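PDB 1WY2: Xaa-Pro dipeptidase from Pyrococcus horikoshii, which probably splits dipeptides that carry proline at the C-terminal position, as a homodimeric metallopeptidase with two metal ions in each subunit. Local coordinates for residues Lys9-Ile12 / Glu13-Lys17; Val120-Asp123 / Met124-Lys128; Gly157-Glu160 / Arg161-Ala164; Val167-Leu170 / Met171-Gly175; Ile243-Glu246 / Ala247-Ala251. All coordinates share one frame; numbering follows the deposited sequence.

All five contacts are local: each is made by neighbouring turns of one helix or by a helix end, so none closes a long loop, and they follow one another in series without nesting or crossing. Interaction 1, on helix 6-17, and interaction 2, on helix 118-125, touch through Phe14 with Val120 and Ile11 with Met124, and so pack two helices far apart in sequence against each other within the N-terminal domain. Interactions 3 and 4 are the start and the end of helix 160-173 in the metallopeptidase domain, their centres about 16 Å apart, and both meet the second subunit. Interaction 5, on helix 235-254, stands apart, packing against the strands that bring Glu316 and Glu330 to the metals.

Interaction 1: residues Lys9-Ile12 / Glu13-Lys17; sequences KKII and EFMDK
Four backbone hydrogen bonds join Lys9-Ile12 to Glu13-Lys17, each from an amide to the carbonyl four residues earlier. The bond from Met15 N to Ile11 O measures 2.8 Å, and that from Asp16 N to Ile12 O 3.0 Å. Water adds a bridge on the exposed side: it donates to Lys10 O at 2.7 Å and to Glu13 OE1 at 2.6 Å, so this carbonyl serves both Phe14 N and the solvent. Glu13 suits the site because its extended chain carries the carboxylate out to that water.

The apolar contacts gather round Met15. With CG beside its own backbone N (chi1 -74°), the thioether turns back along the helix, and SD comes 4.2 Å from Ile11 CG2 and 4.4 Å from Ile12 CG1. An unbranched thioether can bend back to touch both branched residues of the turn before. Asp16 runs alongside Ile12, pointing the same way, with Asp16 OD2 3.7 Å from Ile12 CG2; an acid is tolerated because this flank is exposed.

Ile11 and Met15 also pack on Val23 and Ile47, from strands 22-25 and 44-48, and Ile11 and Phe14 meet helix 118-125. This is the pattern of an amphipathic helix lying on the mixed sheet of the creatinase/prolidase N-terminal domain.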
loop_
_atom_site.group_PDB
_atom_site.type_symbol
_atom_site.label_atom_id
_atom_site.label_comp_id
_atom_site.label_asym_id
_atom_site.label_seq_id
_atom_site.Cartn_x
_atom_site.Cartn_y
_atom_site.Cartn_z
ATOM N N LYS A 9 -7.896 24.770 -11.830
ATOM C CA LYS A 9 -7.472 26.123 -12.165
ATOM C C LYS A 9 -6.217 26.552 -11.420
ATOM O O LYS A 9 -5.399 27.299 -11.953
ATOM C CB LYS A 9 -8.617 27.105 -11.925
ATOM C CG LYS A 9 -9.657 27.040 -13.029
ATOM C CD LYS A 9 -10.952 27.729 -12.650
ATOM C CE LYS A 9 -11.923 27.687 -13.821
ATOM N NZ LYS A 9 -13.323 27.913 -13.387
ATOM N N LYS A 10 -6.054 26.078 -10.189
ATOM C CA LYS A 10 -4.858 26.418 -9.428
ATOM C C LYS A 10 -3.650 25.780 -10.092
ATOM O O LYS A 10 -2.559 26.353 -10.106
ATOM C CB LYS A 10 -4.984 25.943 -7.983
ATOM C CG LYS A 10 -5.900 26.832 -7.155
ATOM C CD LYS A 10 -5.902 26.443 -5.694
ATOM C CE LYS A 10 -6.758 27.404 -4.879
ATOM N NZ LYS A 10 -6.715 27.076 -3.426
ATOM N N ILE A 11 -3.845 24.594 -10.654
ATOM C CA ILE A 11 -2.758 23.913 -11.341
ATOM C C ILE A 11 -2.452 24.653 -12.642
ATOM O O ILE A 11 -1.291 24.815 -13.011
ATOM C CB ILE A 11 -3.122 22.442 -11.624
ATOM C CG1 ILE A 11 -3.151 21.672 -10.298
ATOM C CG2 ILE A 11 -2.105 21.816 -12.581
ATOM C CD1 ILE A 11 -3.733 20.277 -10.388
ATOM N N ILE A 12 -3.493 25.114 -13.332
ATOM C CA ILE A 12 -3.284 25.849 -14.578
ATOM C C ILE A 12 -2.499 27.134 -14.304
ATOM O O ILE A 12 -1.649 27.534 -15.105
ATOM C CB ILE A 12 -4.630 26.190 -15.262
ATOM C CG1 ILE A 12 -5.260 24.906 -15.818
ATOM C CG2 ILE A 12 -4.415 27.216 -16.373
ATOM C CD1 ILE A 12 -6.675 25.072 -16.332
ATOM N N GLU A 13 -2.781 27.779 -13.174
ATOM C CA GLU A 13 -2.072 29.005 -12.808
ATOM C C GLU A 13 -0.587 28.688 -12.659
ATOM O O GLU A 13 0.269 29.374 -13.218
ATOM C CB GLU A 13 -2.610 29.563 -11.491
ATOM C CG GLU A 13 -1.804 30.732 -10.940
ATOM C CD GLU A 13 -2.397 31.304 -9.666
ATOM O OE1 GLU A 13 -2.593 30.538 -8.700
ATOM O OE2 GLU A 13 -2.663 32.525 -9.628
ATOM N N PHE A 14 -0.293 27.636 -11.900
ATOM C CA PHE A 14 1.081 27.209 -11.679
ATOM C C PHE A 14 1.748 26.901 -13.016
ATOM O O PHE A 14 2.902 27.268 -13.240
ATOM C CB PHE A 14 1.103 25.972 -10.776
ATOM C CG PHE A 14 2.486 25.482 -10.443
ATOM C CD1 PHE A 14 3.114 24.534 -11.244
ATOM C CD2 PHE A 14 3.161 25.973 -9.331
ATOM C CE1 PHE A 14 4.401 24.080 -10.941
ATOM C CE2 PHE A 14 4.448 25.526 -9.020
ATOM C CZ PHE A 14 5.066 24.579 -9.827
ATOM N N MET A 15 1.014 26.226 -13.899
ATOM C CA MET A 15 1.528 25.875 -15.221
ATOM C C MET A 15 1.991 27.097 -16.003
ATOM O O MET A 15 3.103 27.119 -16.531
ATOM C CB MET A 15 0.451 25.165 -16.042
ATOM C CG MET A 15 0.174 23.738 -15.639
ATOM S SD MET A 15 -1.280 23.100 -16.494
ATOM C CE MET A 15 -0.836 23.420 -18.173
ATOM N N ASP A 16 1.133 28.111 -16.083
ATOM C CA ASP A 16 1.474 29.314 -16.832
ATOM C C ASP A 16 2.678 30.039 -16.257
ATOM O O ASP A 16 3.561 30.473 -16.996
ATOM C CB ASP A 16 0.283 30.273 -16.887
ATOM C CG ASP A 16 -0.905 29.680 -17.602
ATOM O OD1 ASP A 16 -0.706 28.996 -18.634
ATOM O OD2 ASP A 16 -2.044 29.904 -17.143
ATOM N N LYS A 17 2.715 30.159 -14.937
ATOM C CA LYS A 17 3.810 30.853 -14.271
ATOM C C LYS A 17 5.143 30.117 -14.351
ATOM O O LYS A 17 6.200 30.723 -14.177
ATOM C CB LYS A 17 3.443 31.104 -12.809
ATOM C CG LYS A 17 2.226 31.994 -12.644
ATOM C CD LYS A 17 1.931 32.277 -11.184
ATOM C CE LYS A 17 0.756 33.229 -11.039
ATOM N NZ LYS A 17 1.001 34.515 -11.750
HETATM O O HOH W 1 -1.678 28.113 -8.252
#

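Interaction 2: residues Val120-Asp123 / Met124-Lys128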
loop_
_atom_site.group_PDB
_atom_site.type_symbol
_atom_site.label_atom_id
_atom_site.label_comp_id
_atom_site.label_asym_id
_atom_site.label_seq_id
_atom_site.Cartn_x
_atom_site.Cartn_y
_atom_site.Cartn_z
ATOM N N VAL A 120 2.372 23.000 -6.045
ATOM C CA VAL A 120 0.971 23.400 -6.122
ATOM C C VAL A 120 0.056 22.343 -5.516
ATOM O O VAL A 120 -0.956 22.674 -4.900
ATOM C CB VAL A 120 0.544 23.738 -7.582
ATOM C CG1 VAL A 120 0.593 22.502 -8.464
ATOM C CG2 VAL A 120 -0.844 24.367 -7.580
ATOM N N ILE A 121 0.417 21.072 -5.671
ATOM C CA ILE A 121 -0.386 20.002 -5.091
ATOM C C ILE A 121 -0.313 20.159 -3.574
ATOM O O ILE A 121 -1.323 20.074 -2.875
ATOM C CB ILE A 121 0.151 18.609 -5.492
ATOM C CG1 ILE A 121 0.041 18.430 -7.010
ATOM C CG2 ILE A 121 -0.634 17.519 -4.768
ATOM C CD1 ILE A 121 -1.363 18.603 -7.557
ATOM N N ARG A 122 0.894 20.400 -3.074
ATOM C CA ARG A 122 1.110 20.593 -1.642
ATOM C C ARG A 122 0.339 21.802 -1.118
ATOM O O ARG A 122 -0.367 21.717 -0.118
ATOM C CB ARG A 122 2.600 20.798 -1.354
ATOM C CG ARG A 122 2.912 21.206 0.083
ATOM C CD ARG A 122 4.293 21.837 0.160
ATOM N NE ARG A 122 4.352 23.058 -0.641
ATOM C CZ ARG A 122 5.466 23.737 -0.896
ATOM N NH1 ARG A 122 6.627 23.315 -0.414
ATOM N NH2 ARG A 122 5.416 24.843 -1.628
ATOM N N ASP A 123 0.486 22.936 -1.794
ATOM C CA ASP A 123 -0.187 24.150 -1.359
ATOM C C ASP A 123 -1.694 23.970 -1.207
ATOM O O ASP A 123 -2.308 24.592 -0.342
ATOM C CB ASP A 123 0.130 25.305 -2.318
ATOM C CG ASP A 123 1.551 25.832 -2.150
ATOM O OD1 ASP A 123 2.284 25.326 -1.272
ATOM O OD2 ASP A 123 1.940 26.756 -2.896
ATOM N N MET A 124 -2.288 23.122 -2.039
ATOM C CA MET A 124 -3.721 22.867 -1.948
ATOM C C MET A 124 -4.063 21.881 -0.834
ATOM O O MET A 124 -4.861 22.189 0.051
ATOM C CB MET A 124 -4.263 22.318 -3.270
ATOM C CG MET A 124 -4.253 23.310 -4.422
ATOM S SD MET A 124 -5.174 22.673 -5.841
ATOM C CE MET A 124 -4.040 21.406 -6.428
ATOM N N ARG A 125 -3.444 20.705 -0.864
ATOM C CA ARG A 125 -3.740 19.669 0.122
ATOM C C ARG A 125 -3.326 19.946 1.567
ATOM O O ARG A 125 -3.941 19.423 2.493
ATOM C CB ARG A 125 -3.144 18.331 -0.334
ATOM C CG ARG A 125 -3.935 17.660 -1.464
ATOM C CD ARG A 125 -3.257 16.381 -1.949
ATOM N NE ARG A 125 -3.074 15.416 -0.869
ATOM C CZ ARG A 125 -2.254 14.372 -0.934
ATOM N NH1 ARG A 125 -1.541 14.147 -2.030
ATOM N NH2 ARG A 125 -2.131 13.561 0.110
ATOM N N ILE A 126 -2.304 20.773 1.754
ATOM C CA ILE A 126 -1.804 21.086 3.092
ATOM C C ILE A 126 -2.787 21.876 3.963
ATOM O O ILE A 126 -2.682 21.869 5.189
ATOM C CB ILE A 126 -0.454 21.840 3.004
ATOM C CG1 ILE A 126 0.302 21.710 4.333
ATOM C CG2 ILE A 126 -0.690 23.298 2.636
ATOM C CD1 ILE A 126 1.756 22.158 4.262
ATOM N N ILE A 127 -3.735 22.559 3.327
ATOM C CA ILE A 127 -4.752 23.320 4.048
ATOM C C ILE A 127 -6.080 22.594 3.856
ATOM O O ILE A 127 -6.585 22.501 2.738
ATOM C CB ILE A 127 -4.886 24.757 3.501
ATOM C CG1 ILE A 127 -3.531 25.469 3.561
ATOM C CG2 ILE A 127 -5.949 25.518 4.300
ATOM C CD1 ILE A 127 -2.907 25.534 4.946
ATOM N N LYS A 128 -6.639 22.070 4.943
ATOM C CA LYS A 128 -7.900 21.341 4.869
ATOM C C LYS A 128 -9.117 22.260 4.943
ATOM O O LYS A 128 -9.122 23.250 5.677
ATOM C CB LYS A 128 -7.989 20.300 5.999
ATOM C CG LYS A 128 -7.306 18.962 5.707
ATOM C CD LYS A 128 -5.804 19.108 5.514
ATOM C CE LYS A 128 -5.148 17.756 5.247
ATOM N NZ LYS A 128 -3.703 17.895 4.858
#
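Ile121 O is approached by two amides of Met124-Lys128: Arg125 N at 3.0 Å, in a nearly straight bond (175°), and Met124 N in a weak one. Met124 N also reaches Val120 O, and Ile126 N bonds to Arg122 O at 2.9 Å. These are the closing turns of helix 118-125, an amphipathic helix of the creatinase/prolidase N-terminal domain.

On the buried side Ile121 sends its two branches to different neighbours. CD1 crosses the end of Met124, 4.0 Å from CE, whereas CG2 lies alongside the aliphatic part of Arg125, 4.0 Å from CD. A branched residue can thus serve both. The bend at chi3 of Met124 (-73°) turns its methyl back to this meeting, and the same side chain packs on Lys10 and Ile11 of helix 6-17. The guanidinium of Arg125 is held further out, by Asn30, Glu292 and Glu295, which suits a charged residue in a buried place.

On the outer side Arg122 holds its neighbour Asp123 in a side-on salt bridge. NE and NH2 both approach OD1 from the same face of the carboxylate, tilted out of its plane; Arg122 NE is 3.1 Å and Arg122 NH2 3.2 Å from Asp123 OD1.

Interaction 3: residues Gly157-Glu160 / Arg161-Ala164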
loop_
_atom_site.group_PDB
_atom_site.type_symbol
_atom_site.label_atom_id
_atom_site.label_comp_id
_atom_site.label_asym_id
_atom_site.label_seq_id
_atom_site.Cartn_x
_atom_site.Cartn_y
_atom_site.Cartn_z
ATOM N N GLY A 157 -1.095 -12.613 28.517
ATOM C CA GLY A 157 -1.454 -13.817 27.787
ATOM C C GLY A 157 -1.952 -13.579 26.372
ATOM O O GLY A 157 -1.840 -14.454 25.513
ATOM N N LYS A 158 -2.506 -12.397 26.123
ATOM C CA LYS A 158 -3.029 -12.062 24.802
ATOM C C LYS A 158 -1.919 -11.900 23.765
ATOM O O LYS A 158 -0.843 -11.387 24.069
ATOM C CB LYS A 158 -3.837 -10.761 24.870
ATOM C CG LYS A 158 -4.939 -10.746 25.916
ATOM C CD LYS A 158 -6.078 -11.680 25.542
ATOM C CE LYS A 158 -7.383 -11.250 26.201
ATOM N NZ LYS A 158 -8.572 -11.799 25.495
ATOM N N LYS A 159 -2.189 -12.345 22.542
ATOM C CA LYS A 159 -1.227 -12.221 21.455
ATOM C C LYS A 159 -1.425 -10.845 20.806
ATOM O O LYS A 159 -2.555 -10.450 20.520
ATOM C CB LYS A 159 -1.457 -13.331 20.424
ATOM C CG LYS A 159 -0.505 -13.289 19.242
ATOM C CD LYS A 159 -0.713 -14.475 18.302
ATOM C CE LYS A 159 -0.366 -15.793 18.978
ATOM N NZ LYS A 159 -0.443 -16.945 18.032
ATOM N N GLU A 160 -0.331 -10.119 20.583
ATOM C CA GLU A 160 -0.398 -8.784 19.983
ATOM C C GLU A 160 -1.241 -8.749 18.712
ATOM O O GLU A 160 -2.121 -7.899 18.558
ATOM C CB GLU A 160 1.006 -8.276 19.654
ATOM C CG GLU A 160 1.943 -8.188 20.848
ATOM C CD GLU A 160 3.338 -7.746 20.448
ATOM O OE1 GLU A 160 3.700 -7.928 19.267
ATOM O OE2 GLU A 160 4.078 -7.232 21.314
ATOM N N ARG A 161 -0.965 -9.676 17.802
ATOM C CA ARG A 161 -1.686 -9.746 16.536
ATOM C C ARG A 161 -3.186 -9.954 16.709
ATOM O O ARG A 161 -3.980 -9.454 15.913
ATOM C CB ARG A 161 -1.118 -10.873 15.674
ATOM C CG ARG A 161 -1.847 -11.069 14.355
ATOM C CD ARG A 161 -0.886 -10.975 13.194
ATOM N NE ARG A 161 0.310 -11.777 13.429
ATOM C CZ ARG A 161 1.460 -11.599 12.792
ATOM N NH1 ARG A 161 1.573 -10.646 11.879
ATOM N NH2 ARG A 161 2.503 -12.366 13.078
ATOM N N GLU A 162 -3.578 -10.699 17.739
ATOM C CA GLU A 162 -4.994 -10.948 17.970
ATOM C C GLU A 162 -5.689 -9.678 18.440
ATOM O O GLU A 162 -6.851 -9.439 18.105
ATOM C CB GLU A 162 -5.178 -12.089 18.981
ATOM C CG GLU A 162 -4.929 -13.461 18.362
ATOM C CD GLU A 162 -4.967 -14.600 19.365
ATOM O OE1 GLU A 162 -5.724 -14.515 20.355
ATOM O OE2 GLU A 162 -4.249 -15.596 19.145
ATOM N N VAL A 163 -4.975 -8.864 19.214
ATOM C CA VAL A 163 -5.536 -7.605 19.684
ATOM C C VAL A 163 -5.730 -6.727 18.448
ATOM O O VAL A 163 -6.771 -6.088 18.275
ATOM C CB VAL A 163 -4.583 -6.892 20.676
ATOM C CG1 VAL A 163 -5.118 -5.503 21.014
ATOM C CG2 VAL A 163 -4.439 -7.727 21.943
ATOM N N ALA A 164 -4.721 -6.708 17.585
ATOM C CA ALA A 164 -4.787 -5.916 16.363
ATOM C C ALA A 164 -5.974 -6.353 15.513
ATOM O O ALA A 164 -6.725 -5.522 15.004
ATOM C CB ALA A 164 -3.488 -6.062 15.571
HETATM O O HOH W 2 -3.496 -16.249 16.692
HETATM O O HOH W 3 -4.899 -12.950 22.362
#
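Lys159 and Glu162 cross at an angle at the start of helix 160-173, where Lys159 is the N-cap residue. With CG opposite its backbone N (chi1 180°), the lysine chain is sent past the glutamate carboxylate. Glu162 OE2 lies 3.8 Å from both CB and CD of Lys159. The charged ends stay beyond a salt bridge, with Lys159 NZ 4.2 Å from Glu162 OE2. Water joins them instead, giving a short bond to OE2 and taking a weak one from NZ.

The helix starts on two carbonyls. Lys159 O receives Val163 N at 3.2 Å, and Glu160 O receives Ala164 N at 3.0 Å in the carbonyl plane. Val163, apolar as its buried flank requires, sets CG2 near Lys159 O and packs on Ile154.

Glu160 and Arg161 are directed outward from this pair. The Glu160 carboxylate is gripped by Arg190, Ser187 and Ser199, partners that suit a buried acid, while Arg161 forms a salt bridge with Asp200 and packs on Ala176 of the second subunit.

The other oxygen of Glu162 reaches the amide of the N-cap residue through a second water, which accepts from Lys159 N at 2.8 Å and donates to Glu162 OE1 at 2.7 Å.

Interaction 4: residues Val167-Leu170 / Met171-Gly175; sequences VEYL and MKMNG
Met173 lies over one face of the Tyr169 ring, one turn further along the helix. Its CG does the touching: it stands 3.7 Å from the ring centroid, offset toward the rim, in a CH-pi contact that comes within 3.5 Å of Tyr169 CE1. The sulfur follows obliquely, SD 4.5 Å from the same centroid, a Met-aromatic contact. A chi1 of 172° swings the Tyr169 ring out beside its own carbonyl carbon, and Met173 is bent at chi2 and chi3, bringing the thioether to it. Ala165 of the second subunit packs on both Tyr169 and Met173.

Asn174 crosses Leu170 and folds its amide back on the helix. Asn174 ND2 donates to Leu170 O at 2.7 Å, from above the carbonyl plane and well off a lone pair, while the Leu170 methyl CD1 is pressed close to the same nitrogen. An asparagine is short enough to make this turn.

Here helix 160-173 ends in a Schellman motif, with Gly175 as its C' residue: Gly175 N bonds to Lys172 O, Ala176 N reaches back to Met171 O, and the positive phi of 110° suits glycine.

Backbone bonds set the turn beneath these side chains, Met171 N reaching Val167 O and Met173 N reaching Tyr169 O, both at 3.0 Å. Met171, unbranched and apolar, runs inward to Ile142 and Ala146 of helix 130-153. On another flank Lys172 lays its extended chain over Glu168 O. Lys172 and Glu168 form reciprocal salt bridges across the dimer with Glu168 and Lys172 of the second subunit, while Thr183 holds Glu168 OE2.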
loop_
_atom_site.group_PDB
_atom_site.type_symbol
_atom_site.label_atom_id
_atom_site.label_comp_id
_atom_site.label_asym_id
_atom_site.label_seq_id
_atom_site.Cartn_x
_atom_site.Cartn_y
_atom_site.Cartn_z
ATOM N N VAL A 167 -9.369 -4.970 16.997
ATOM C CA VAL A 167 -9.642 -3.546 16.832
ATOM C C VAL A 167 -9.776 -3.135 15.373
ATOM O O VAL A 167 -10.452 -2.159 15.064
ATOM C CB VAL A 167 -8.570 -2.668 17.529
ATOM C CG1 VAL A 167 -8.469 -3.057 18.995
ATOM C CG2 VAL A 167 -7.234 -2.805 16.837
ATOM N N GLU A 168 -9.141 -3.874 14.471
ATOM C CA GLU A 168 -9.260 -3.542 13.059
ATOM C C GLU A 168 -10.657 -3.938 12.596
ATOM O O GLU A 168 -11.241 -3.289 11.731
ATOM C CB GLU A 168 -8.172 -4.248 12.248
ATOM C CG GLU A 168 -6.778 -3.690 12.566
ATOM C CD GLU A 168 -5.662 -4.360 11.795
ATOM O OE1 GLU A 168 -5.855 -5.510 11.344
ATOM O OE2 GLU A 168 -4.580 -3.740 11.660
ATOM N N TYR A 169 -11.194 -5.002 13.187
ATOM C CA TYR A 169 -12.544 -5.443 12.863
ATOM C C TYR A 169 -13.511 -4.383 13.381
ATOM O O TYR A 169 -14.459 -4.008 12.697
ATOM C CB TYR A 169 -12.839 -6.797 13.520
ATOM C CG TYR A 169 -14.282 -7.248 13.402
ATOM C CD1 TYR A 169 -15.208 -6.954 14.403
ATOM C CD2 TYR A 169 -14.721 -7.957 12.285
ATOM C CE1 TYR A 169 -16.542 -7.360 14.296
ATOM C CE2 TYR A 169 -16.051 -8.364 12.167
ATOM C CZ TYR A 169 -16.954 -8.062 13.178
ATOM O OH TYR A 169 -18.266 -8.467 13.062
ATOM N N LEU A 170 -13.260 -3.890 14.591
ATOM C CA LEU A 170 -14.115 -2.866 15.179
ATOM C C LEU A 170 -14.139 -1.605 14.319
ATOM O O LEU A 170 -15.199 -1.012 14.106
ATOM C CB LEU A 170 -13.639 -2.515 16.595
ATOM C CG LEU A 170 -14.414 -1.394 17.294
ATOM C CD1 LEU A 170 -15.836 -1.859 17.588
ATOM C CD2 LEU A 170 -13.708 -0.996 18.582
ATOM N N MET A 171 -12.976 -1.194 13.819
ATOM C CA MET A 171 -12.912 0.006 12.990
ATOM C C MET A 171 -13.761 -0.155 11.731
ATOM O O MET A 171 -14.494 0.755 11.348
ATOM C CB MET A 171 -11.464 0.327 12.608
ATOM C CG MET A 171 -10.625 0.863 13.766
ATOM S SD MET A 171 -9.119 1.735 13.231
ATOM C CE MET A 171 -8.004 0.346 12.952
ATOM N N LYS A 172 -13.666 -1.316 11.098
ATOM C CA LYS A 172 -14.431 -1.580 9.883
ATOM C C LYS A 172 -15.929 -1.588 10.160
ATOM O O LYS A 172 -16.720 -1.069 9.368
ATOM C CB LYS A 172 -14.019 -2.925 9.285
ATOM C CG LYS A 172 -12.590 -2.958 8.797
ATOM C CD LYS A 172 -12.139 -4.378 8.500
ATOM C CE LYS A 172 -10.631 -4.438 8.325
ATOM N NZ LYS A 172 -10.145 -5.829 8.109
ATOM N N MET A 173 -16.321 -2.169 11.285
ATOM C CA MET A 173 -17.735 -2.233 11.617
ATOM C C MET A 173 -18.269 -0.874 12.046
ATOM O O MET A 173 -19.479 -0.686 12.173
ATOM C CB MET A 173 -17.973 -3.291 12.696
ATOM C CG MET A 173 -17.636 -4.707 12.225
ATOM S SD MET A 173 -18.653 -5.304 10.836
ATOM C CE MET A 173 -17.881 -4.540 9.438
ATOM N N ASN A 174 -17.361 0.076 12.254
ATOM C CA ASN A 174 -17.751 1.425 12.634
ATOM C C ASN A 174 -17.691 2.385 11.451
ATOM O O ASN A 174 -17.785 3.601 11.622
ATOM C CB ASN A 174 -16.878 1.939 13.778
ATOM C CG ASN A 174 -17.386 1.492 15.132
ATOM O OD1 ASN A 174 -18.451 1.922 15.581
ATOM N ND2 ASN A 174 -16.635 0.621 15.787
ATOM N N GLY A 175 -17.527 1.832 10.251
ATOM C CA GLY A 175 -17.505 2.663 9.058
ATOM C C GLY A 175 -16.195 2.835 8.315
ATOM O O GLY A 175 -16.190 3.316 7.180
HETATM O O HOH W 4 -7.473 -7.082 9.925
#

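Interaction 5: residues Ile243-Glu246 / Ala247-Ala251; sequences IVLE and AQKKA
Leu245 and Lys249 set off from the helix by different first torsions and meet: chi1 of 179° points the Leu245 branch away from its own amide nitrogen, while CG of Lys249 stays beside its own (chi1 -76°). The methylenes of Lys249 pass slantwise over Leu245, and Leu245 CG comes 4.1 Å from Lys249 CD. They are neighbours one turn apart on helix 235-254, which packs on strands 312-321 and 325-336 and on helix 261-274 in the pita-bread fold of the M24 metallopeptidase domain. Lysine suits the partly exposed position because its methylenes can lie along leucine while a bend at chi3 carries the ammonium group away.

Val244 packs on the strands, on Ile319 and Val327; on another flank the small Ala247 lets Ile271 of helix 261-274 come close, and Glu246, extended beyond CG, bonds to Tyr275 through OE1.

Gln248 is the buried polar residue, bent at chi2, and an amide suits it because it both gives and accepts. NE2 donates to Asp331 and OE1 accepts from Arg348. Its side chain lies about 6 Å from those of Glu316 and Glu330, which bind the metals, so it belongs to the surroundings of the site.

Regular helix bonds hold the spacing. Lys249 N reaches Leu245 O at 2.9 Å and Lys250 N reaches Glu246 O at 3.0 Å, while Gln248 N donates to Val244 O at 2.8 Å.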
loop_
_atom_site.group_PDB
_atom_site.type_symbol
_atom_site.label_atom_id
_atom_site.label_comp_id
_atom_site.label_asym_id
_atom_site.label_seq_id
_atom_site.Cartn_x
_atom_site.Cartn_y
_atom_site.Cartn_z
ATOM N N ILE A 243 8.074 11.847 30.901
ATOM C CA ILE A 243 8.844 12.728 30.025
ATOM C C ILE A 243 8.174 12.871 28.655
ATOM O O ILE A 243 8.047 13.977 28.129
ATOM C CB ILE A 243 10.282 12.197 29.851
ATOM C CG1 ILE A 243 11.009 12.241 31.202
ATOM C CG2 ILE A 243 11.031 13.024 28.806
ATOM C CD1 ILE A 243 12.388 11.607 31.184
ATOM N N VAL A 244 7.749 11.756 28.075
ATOM C CA VAL A 244 7.087 11.808 26.775
ATOM C C VAL A 244 5.764 12.571 26.896
ATOM O O VAL A 244 5.420 13.371 26.030
ATOM C CB VAL A 244 6.819 10.390 26.222
ATOM C CG1 VAL A 244 5.985 10.472 24.945
ATOM C CG2 VAL A 244 8.146 9.695 25.926
ATOM N N LEU A 245 5.032 12.329 27.981
ATOM C CA LEU A 245 3.758 13.009 28.207
ATOM C C LEU A 245 3.968 14.517 28.305
ATOM O O LEU A 245 3.207 15.303 27.739
ATOM C CB LEU A 245 3.109 12.503 29.500
ATOM C CG LEU A 245 1.768 13.141 29.877
ATOM C CD1 LEU A 245 0.716 12.790 28.827
ATOM C CD2 LEU A 245 1.337 12.647 31.248
ATOM N N GLU A 246 5.004 14.920 29.031
ATOM C CA GLU A 246 5.303 16.337 29.201
ATOM C C GLU A 246 5.642 16.983 27.860
ATOM O O GLU A 246 5.153 18.067 27.537
ATOM C CB GLU A 246 6.480 16.511 30.156
ATOM C CG GLU A 246 6.829 17.962 30.451
ATOM C CD GLU A 246 8.151 18.099 31.178
ATOM O OE1 GLU A 246 8.556 17.136 31.866
ATOM O OE2 GLU A 246 8.782 19.173 31.073
ATOM N N ALA A 247 6.486 16.310 27.086
ATOM C CA ALA A 247 6.900 16.813 25.782
ATOM C C ALA A 247 5.725 16.896 24.810
ATOM O O ALA A 247 5.592 17.872 24.076
ATOM C CB ALA A 247 7.994 15.916 25.202
ATOM N N GLN A 248 4.872 15.875 24.810
ATOM C CA GLN A 248 3.726 15.861 23.905
ATOM C C GLN A 248 2.757 16.986 24.263
ATOM O O GLN A 248 2.293 17.717 23.388
ATOM C CB GLN A 248 3.020 14.500 23.973
ATOM C CG GLN A 248 2.155 14.151 22.751
ATOM C CD GLN A 248 0.712 14.605 22.883
ATOM O OE1 GLN A 248 0.289 15.072 23.935
ATOM N NE2 GLN A 248 -0.054 14.450 21.811
ATOM N N LYS A 249 2.461 17.131 25.550
ATOM C CA LYS A 249 1.544 18.178 25.991
ATOM C C LYS A 249 2.061 19.568 25.642
ATOM O O LYS A 249 1.308 20.415 25.158
ATOM C CB LYS A 249 1.312 18.084 27.501
ATOM C CG LYS A 249 0.391 16.953 27.919
ATOM C CD LYS A 249 0.211 16.930 29.431
ATOM C CE LYS A 249 -0.351 18.252 29.943
ATOM N NZ LYS A 249 -0.424 18.287 31.432
ATOM N N LYS A 250 3.348 19.797 25.885
ATOM C CA LYS A 250 3.956 21.092 25.598
ATOM C C LYS A 250 3.917 21.394 24.100
ATOM O O LYS A 250 3.609 22.515 23.696
ATOM C CB LYS A 250 5.403 21.117 26.095
ATOM C CG LYS A 250 6.085 22.476 25.971
ATOM C CD LYS A 250 5.398 23.517 26.840
ATOM C CE LYS A 250 6.116 24.854 26.772
ATOM N NZ LYS A 250 5.458 25.874 27.635
ATOM N N ALA A 251 4.218 20.392 23.278
ATOM C CA ALA A 251 4.206 20.585 21.833
ATOM C C ALA A 251 2.802 20.920 21.339
ATOM O O ALA A 251 2.627 21.833 20.538
ATOM C CB ALA A 251 4.732 19.339 21.128
#